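Local atomic coordinates of cellulosomal-scaffolding protein A (Clostridium thermocellum, PDB entry 4B9F), a protein that probably anchors the cellulosome to crystalline cellulose through this family 3a carbohydrate-binding module of its scaffolding subunit. Residues H57-S63 against G104-Q110; I18-V24 against L37-Y43. All coordinates share one frame; numbering follows the deposited sequence.

Contact 1: residues H57-S63 against G104-Q110; sequences HAAIIGS and GAHVQIQ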
loop_
_atom_site.group_PDB
_atom_site.type_symbol
_atom_site.label_atom_id
_atom_site.label_comp_id
_atom_site.label_asym_id
_atom_site.label_seq_id
_atom_site.Cartn_x
_atom_site.Cartn_y
_atom_site.Cartn_z
ATOM N N HIS A 57 2.170 2.663 -11.160
ATOM C CA HIS A 57 1.482 3.902 -11.473
ATOM C C HIS A 57 0.999 4.521 -10.175
ATOM O O HIS A 57 0.398 3.842 -9.351
ATOM C CB HIS A 57 0.267 3.622 -12.363
ATOM C CG HIS A 57 -0.590 4.823 -12.594
ATOM N ND1 HIS A 57 -0.106 5.974 -13.171
ATOM C CD2 HIS A 57 -1.890 5.060 -12.307
ATOM C CE1 HIS A 57 -1.076 6.869 -13.245
ATOM N NE2 HIS A 57 -2.171 6.338 -12.731
ATOM N N ALA A 58 1.256 5.809 -9.993
ATOM C CA ALA A 58 0.652 6.546 -8.886
ATOM C C ALA A 58 0.372 7.960 -9.331
ATOM O O ALA A 58 1.136 8.543 -10.106
ATOM C CB ALA A 58 1.561 6.545 -7.662
ATOM N N ALA A 59 -0.714 8.524 -8.824
ATOM C CA ALA A 59 -1.050 9.893 -9.165
ATOM C C ALA A 59 -1.820 10.545 -8.044
ATOM O O ALA A 59 -2.567 9.878 -7.314
ATOM C CB ALA A 59 -1.846 9.959 -10.481
ATOM N N ILE A 60 -1.617 11.850 -7.904
ATOM C CA ILE A 60 -2.422 12.665 -7.005
ATOM C C ILE A 60 -3.489 13.345 -7.845
ATOM O O ILE A 60 -3.175 14.038 -8.824
ATOM C CB ILE A 60 -1.572 13.725 -6.272
ATOM C CG1 ILE A 60 -0.449 13.050 -5.474
ATOM C CG2 ILE A 60 -2.454 14.581 -5.373
ATOM C CD1 ILE A 60 0.574 14.037 -4.893
ATOM N N ILE A 61 -4.745 13.117 -7.477
ATOM C CA ILE A 61 -5.874 13.679 -8.194
ATOM C C ILE A 61 -6.504 14.758 -7.328
ATOM O O ILE A 61 -6.944 14.486 -6.208
ATOM C CB ILE A 61 -6.927 12.597 -8.508
ATOM C CG1 ILE A 61 -6.272 11.404 -9.218
ATOM C CG2 ILE A 61 -8.086 13.193 -9.308
ATOM C CD1 ILE A 61 -5.552 11.750 -10.514
ATOM N N GLY A 62 -6.535 15.986 -7.835
ATOM C CA GLY A 62 -7.077 17.093 -7.077
ATOM C C GLY A 62 -8.581 17.022 -6.968
ATOM O O GLY A 62 -9.241 16.233 -7.655
ATOM N N SER A 63 -9.136 17.871 -6.120
ATOM C CA SER A 63 -10.585 17.895 -5.941
ATOM C C SER A 63 -11.341 18.291 -7.217
ATOM O O SER A 63 -12.518 17.945 -7.379
ATOM C CB SER A 63 -10.962 18.822 -4.787
ATOM O OG SER A 63 -10.605 20.156 -5.087
ATOM N N GLY A 104 -9.893 16.972 0.064
ATOM C CA GLY A 104 -10.702 16.538 -1.061
ATOM C C GLY A 104 -9.920 15.865 -2.182
ATOM O O GLY A 104 -10.517 15.358 -3.136
ATOM N N ALA A 105 -8.593 15.873 -2.084
ATOM C CA ALA A 105 -7.749 15.210 -3.075
ATOM C C ALA A 105 -7.532 13.757 -2.677
ATOM O O ALA A 105 -7.687 13.392 -1.514
ATOM C CB ALA A 105 -6.404 15.931 -3.200
ATOM N N HIS A 106 -7.150 12.925 -3.639
ATOM C CA HIS A 106 -6.754 11.561 -3.308
ATOM C C HIS A 106 -5.482 11.174 -4.033
ATOM O O HIS A 106 -5.129 11.781 -5.048
ATOM C CB HIS A 106 -7.877 10.545 -3.566
ATOM C CG HIS A 106 -8.206 10.330 -5.013
ATOM N ND1 HIS A 106 -9.174 11.055 -5.674
ATOM C CD2 HIS A 106 -7.724 9.438 -5.912
ATOM C CE1 HIS A 106 -9.268 10.627 -6.922
ATOM N NE2 HIS A 106 -8.398 9.646 -7.093
ATOM N N VAL A 107 -4.790 10.176 -3.492
ATOM C CA VAL A 107 -3.632 9.605 -4.161
ATOM C C VAL A 107 -3.909 8.131 -4.399
ATOM O O VAL A 107 -4.396 7.424 -3.504
ATOM C CB VAL A 107 -2.304 9.850 -3.373
ATOM C CG1 VAL A 107 -2.376 9.307 -1.948
ATOM C CG2 VAL A 107 -1.115 9.276 -4.124
ATOM N N GLN A 108 -3.642 7.682 -5.625
ATOM C CA GLN A 108 -3.845 6.290 -5.989
ATOM C C GLN A 108 -2.491 5.673 -6.266
ATOM O O GLN A 108 -1.673 6.272 -6.963
ATOM C CB GLN A 108 -4.726 6.195 -7.225
ATOM C CG GLN A 108 -5.014 4.782 -7.679
ATOM C CD GLN A 108 -6.183 4.730 -8.646
ATOM O OE1 GLN A 108 -7.213 5.377 -8.423
ATOM N NE2 GLN A 108 -6.029 3.975 -9.727
ATOM N N ILE A 109 -2.261 4.487 -5.712
ATOM C CA ILE A 109 -0.974 3.800 -5.812
ATOM C C ILE A 109 -1.184 2.373 -6.272
ATOM O O ILE A 109 -1.880 1.598 -5.617
ATOM C CB ILE A 109 -0.239 3.770 -4.448
ATOM C CG1 ILE A 109 -0.070 5.191 -3.903
ATOM C CG2 ILE A 109 1.103 3.033 -4.571
ATOM C CD1 ILE A 109 -1.012 5.509 -2.730
ATOM N N GLN A 110 -0.580 2.029 -7.401
ATOM C CA GLN A 110 -0.675 0.679 -7.939
ATOM C C GLN A 110 0.680 0.020 -7.710
ATOM O O GLN A 110 1.622 0.209 -8.478
ATOM C CB GLN A 110 -1.101 0.743 -9.407
ATOM C CG GLN A 110 -2.429 1.493 -9.493
ATOM C CD GLN A 110 -3.010 1.676 -10.876
ATOM O OE1 GLN A 110 -3.854 2.543 -11.057
ATOM N NE2 GLN A 110 -2.587 0.860 -11.848
#

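Contact 2: residues I18-V24 against L37-Y43; sequences INPQFKV and LTLRYYY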
loop_
_atom_site.group_PDB
_atom_site.type_symbol
_atom_site.label_atom_id
_atom_site.label_comp_id
_atom_site.label_asym_id
_atom_site.label_seq_id
_atom_site.Cartn_x
_atom_site.Cartn_y
_atom_site.Cartn_z
ATOM N N ILE A 18 2.872 -9.804 -5.948
ATOM C CA ILE A 18 1.760 -9.287 -5.157
ATOM C C ILE A 18 1.538 -7.830 -5.565
ATOM O O ILE A 18 2.493 -7.075 -5.745
ATOM C CB ILE A 18 2.028 -9.453 -3.648
ATOM C CG1 ILE A 18 2.038 -10.954 -3.320
ATOM C CG2 ILE A 18 0.947 -8.757 -2.813
ATOM C CD1 ILE A 18 2.482 -11.312 -1.913
ATOM N N ASN A 19 0.275 -7.448 -5.739
ATOM C CA ASN A 19 -0.066 -6.169 -6.355
ATOM C C ASN A 19 -1.074 -5.387 -5.530
ATOM O O ASN A 19 -2.258 -5.326 -5.866
ATOM C CB ASN A 19 -0.613 -6.388 -7.769
ATOM C CG ASN A 19 0.405 -7.017 -8.690
ATOM O OD1 ASN A 19 0.663 -8.222 -8.628
ATOM N ND2 ASN A 19 1.010 -6.202 -9.537
ATOM N N PRO A 20 -0.609 -4.786 -4.431
ATOM C CA PRO A 20 -1.502 -4.006 -3.571
ATOM C C PRO A 20 -1.892 -2.697 -4.256
ATOM O O PRO A 20 -1.016 -1.959 -4.713
ATOM C CB PRO A 20 -0.650 -3.749 -2.318
ATOM C CG PRO A 20 0.756 -3.871 -2.790
ATOM C CD PRO A 20 0.783 -4.807 -3.952
ATOM N N GLN A 21 -3.192 -2.417 -4.318
ATOM C CA GLN A 21 -3.691 -1.155 -4.870
ATOM C C GLN A 21 -4.280 -0.326 -3.736
ATOM O O GLN A 21 -5.210 -0.775 -3.067
ATOM C CB GLN A 21 -4.786 -1.406 -5.914
ATOM C CG GLN A 21 -4.504 -2.555 -6.866
ATOM C CD GLN A 21 -3.464 -2.219 -7.904
ATOM O OE1 GLN A 21 -3.622 -1.268 -8.676
ATOM N NE2 GLN A 21 -2.399 -3.014 -7.947
ATOM N N PHE A 22 -3.737 0.871 -3.509
ATOM C CA PHE A 22 -4.225 1.754 -2.456
ATOM C C PHE A 22 -4.820 3.018 -3.045
ATOM O O PHE A 22 -4.303 3.558 -4.034
ATOM C CB PHE A 22 -3.077 2.206 -1.546
ATOM C CG PHE A 22 -2.644 1.201 -0.511
ATOM C CD1 PHE A 22 -1.651 0.280 -0.790
ATOM C CD2 PHE A 22 -3.185 1.233 0.774
ATOM C CE1 PHE A 22 -1.222 -0.624 0.178
ATOM C CE2 PHE A 22 -2.763 0.341 1.737
ATOM C CZ PHE A 22 -1.781 -0.586 1.443
ATOM N N LYS A 23 -5.864 3.532 -2.405
ATOM C CA LYS A 23 -6.353 4.874 -2.714
ATOM C C LYS A 23 -6.618 5.590 -1.405
ATOM O O LYS A 23 -7.435 5.135 -0.599
ATOM C CB LYS A 23 -7.623 4.841 -3.569
ATOM C CG LYS A 23 -8.115 6.237 -3.968
ATOM C CD LYS A 23 -9.003 6.218 -5.205
ATOM C CE LYS A 23 -10.221 5.352 -5.014
ATOM N NZ LYS A 23 -11.205 5.610 -6.110
ATOM N N VAL A 24 -5.927 6.702 -1.189
ATOM C CA VAL A 24 -6.020 7.421 0.076
ATOM C C VAL A 24 -6.612 8.795 -0.189
ATOM O O VAL A 24 -6.101 9.548 -1.026
ATOM C CB VAL A 24 -4.624 7.579 0.719
ATOM C CG1 VAL A 24 -4.727 8.327 2.052
ATOM C CG2 VAL A 24 -3.955 6.224 0.896
ATOM N N LEU A 37 3.526 10.304 5.223
ATOM C CA LEU A 37 2.511 9.255 5.173
ATOM C C LEU A 37 3.121 7.905 4.843
ATOM O O LEU A 37 3.895 7.781 3.895
ATOM C CB LEU A 37 1.449 9.584 4.128
ATOM C CG LEU A 37 0.309 8.571 3.994
ATOM C CD1 LEU A 37 -0.538 8.513 5.268
ATOM C CD2 LEU A 37 -0.562 8.905 2.791
ATOM N N THR A 38 2.787 6.890 5.634
ATOM C CA THR A 38 3.187 5.532 5.288
ATOM C C THR A 38 1.972 4.608 5.293
ATOM O O THR A 38 1.004 4.846 6.030
ATOM C CB THR A 38 4.269 4.977 6.229
ATOM O OG1 THR A 38 3.808 5.067 7.578
ATOM C CG2 THR A 38 5.576 5.749 6.074
ATOM N N LEU A 39 2.026 3.575 4.455
ATOM C CA LEU A 39 0.959 2.597 4.317
ATOM C C LEU A 39 1.555 1.216 4.525
ATOM O O LEU A 39 2.677 0.948 4.069
ATOM C CB LEU A 39 0.356 2.677 2.908
ATOM C CG LEU A 39 -0.099 4.069 2.464
ATOM C CD1 LEU A 39 -0.489 4.063 0.979
ATOM C CD2 LEU A 39 -1.255 4.558 3.299
ATOM N N ARG A 40 0.818 0.324 5.184
ATOM C CA ARG A 40 1.335 -1.017 5.429
ATOM C C ARG A 40 0.426 -2.082 4.849
ATOM O O ARG A 40 -0.801 -2.040 5.026
ATOM C CB ARG A 40 1.523 -1.277 6.929
ATOM C CG ARG A 40 2.495 -0.357 7.591
ATOM C CD ARG A 40 2.729 -0.718 9.045
ATOM N NE ARG A 40 3.573 0.296 9.658
ATOM C CZ ARG A 40 3.876 0.345 10.948
ATOM N NH1 ARG A 40 3.429 -0.589 11.781
ATOM N NH2 ARG A 40 4.641 1.329 11.403
ATOM N N TYR A 41 1.054 -3.032 4.150
ATOM C CA TYR A 41 0.400 -4.216 3.619
ATOM C C TYR A 41 1.044 -5.444 4.272
ATOM O O TYR A 41 2.219 -5.723 4.042
ATOM C CB TYR A 41 0.550 -4.267 2.089
ATOM C CG TYR A 41 -0.110 -5.487 1.493
ATOM C CD1 TYR A 41 -1.467 -5.484 1.194
ATOM C CD2 TYR A 41 0.608 -6.663 1.262
ATOM C CE1 TYR A 41 -2.093 -6.604 0.676
ATOM C CE2 TYR A 41 -0.012 -7.788 0.742
ATOM C CZ TYR A 41 -1.364 -7.748 0.452
ATOM O OH TYR A 41 -2.017 -8.841 -0.053
ATOM N N TYR A 42 0.269 -6.162 5.087
ATOM C CA TYR A 42 0.792 -7.262 5.887
ATOM C C TYR A 42 0.574 -8.606 5.215
ATOM O O TYR A 42 -0.508 -8.886 4.685
ATOM C CB TYR A 42 0.093 -7.299 7.244
ATOM C CG TYR A 42 0.108 -6.013 8.024
ATOM C CD1 TYR A 42 1.173 -5.704 8.869
ATOM C CD2 TYR A 42 -0.976 -5.138 7.981
ATOM C CE1 TYR A 42 1.170 -4.542 9.629
ATOM C CE2 TYR A 42 -0.986 -3.964 8.735
ATOM C CZ TYR A 42 0.090 -3.681 9.558
ATOM O OH TYR A 42 0.065 -2.538 10.323
ATOM N N TYR A 43 1.580 -9.465 5.278
ATOM C CA TYR A 43 1.499 -10.755 4.618
ATOM C C TYR A 43 2.511 -11.729 5.204
ATOM O O TYR A 43 3.301 -11.369 6.077
ATOM C CB TYR A 43 1.728 -10.577 3.104
ATOM C CG TYR A 43 3.125 -10.108 2.726
ATOM C CD1 TYR A 43 3.506 -8.777 2.881
ATOM C CD2 TYR A 43 4.058 -11.000 2.210
ATOM C CE1 TYR A 43 4.788 -8.345 2.540
ATOM C CE2 TYR A 43 5.340 -10.584 1.869
ATOM C CZ TYR A 43 5.699 -9.253 2.030
ATOM O OH TYR A 43 6.958 -8.824 1.685
#

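Contact 1: residues H57-S63 against G104-Q110
His-57 to Ile-61 and His-106 to Gln-110 run antiparallel as neighbouring strands in one sheet of the beta-sandwich of a family 3a carbohydrate-binding module, their axes 4.8 Å apart at closest approach and 169° between directions. Ala-59 and Gln-108 form a hydrogen-bonded pair, Ala-59 N to Gln-108 O at 3.1 Å and Gln-108 N to Ala-59 O at 3.0 Å; Ile-61 and His-106 form the next, and the bond from Ile-61 N to His-106 O is short at 2.8 Å and nearly straight. In the non-hydrogen-bonded pairs, Ile-60 with Val-107 between these two and Ala-58 with Ile-109 beyond Ala-59, side chains face the sandwich interior; Ile-60 CG1 meets Val-107 CG2 at 4.1 Å, and Val-74 of the other sheet packs on Ala-58 and Ile-109. The opposite face is mixed: His-57, His-106, Gln-108 and Gln-110 stand there with Ala-59 and Ile-61. Gln-110, extended beyond CG, lays its amide alongside the His-57 ring, the two planes 78° apart and OE1 at the ring edge, 3.4 Å from His-57 CD2. The same OE1 accepts a hydrogen bond from Gln-108 NE2, within its own strand, which tethers the amide. His-106 has CG between its backbone N and carbonyl carbon (chi1 69°), which stands the imidazole beside Ile-61. There Ile-61 CB makes a CH-pi contact over one ring face, 3.7 Å from the centroid of the His-106 ring.

Contact 2: residues I18-V24 against L37-Y43
This is a buried, apolar contact between the two sheets of the sandwich, near the centre of the chain: Phe-22, Pro-20, Ile-18 and Val-24 meet Leu-39, Tyr-41, Tyr-43 and Leu-37. The strand axes stay 9.4 Å apart at closest approach, with 148° between their directions, and no hydrogen bond joins the segments. Phe-22 and Leu-39 come from facing strands and overlap flank to flank, pointing opposite ways; Leu-39 CD1 lies over one face of the Phe-22 ring, 4.2 Å from its centroid, toward the rim. At the edge of the same ring, Phe-22 CZ comes within 4.0 Å of Arg-40 O. The other methyl of Leu-39, CD2, meets Val-24 CG2 at 4.0 Å. Tyr-41 extends its ring across the interface, CG anti to the backbone N (chi1 180°), and takes Pro-20 CB over one face, 4.0 Å from Tyr-41 CD1. Farther along that ring, Ile-18 CG2 approaches Tyr-41 CE2 at 3.8 Å. Tyr-41 OH is hydrogen-bonded to Asn-8 ND2 and Tyr-43 OH to Gln-51 OE1, so both buried hydroxyls have partners. Phe-6 meets Phe-22 edge-to-face and also packs on Tyr-41, extending the aromatic cluster. Such interlocking of apolar side chains from facing sheets is the hydrophobic core of a beta-sandwich, here the jelly-roll of family 3 modules.

Overall arrangement
Both contacts reach one sheet, contact 1 lying within it and contact 2 crossing from it to the other sheet. Contact 1 joins neighbouring strands by backbone hydrogen bonds and is partly buried, its centre about 13 Å from the centre of the chain; the centre of contact 2 is about 1 Å from it, and this contact packs the two sheets against each other, almost wholly through side chains. Strands 106-115 and 20-26 are adjacent, and probable hydrogen bonds from Ile-109 N to Phe-22 O and from Val-107 N to Val-24 O couple the contacts directly. The inner faces are largely apolar, with tyrosine hydroxyls in contact 2; Gln-110 and His-106, on the other face of contact 1, touch Gln-21 and Lys-23, respectively.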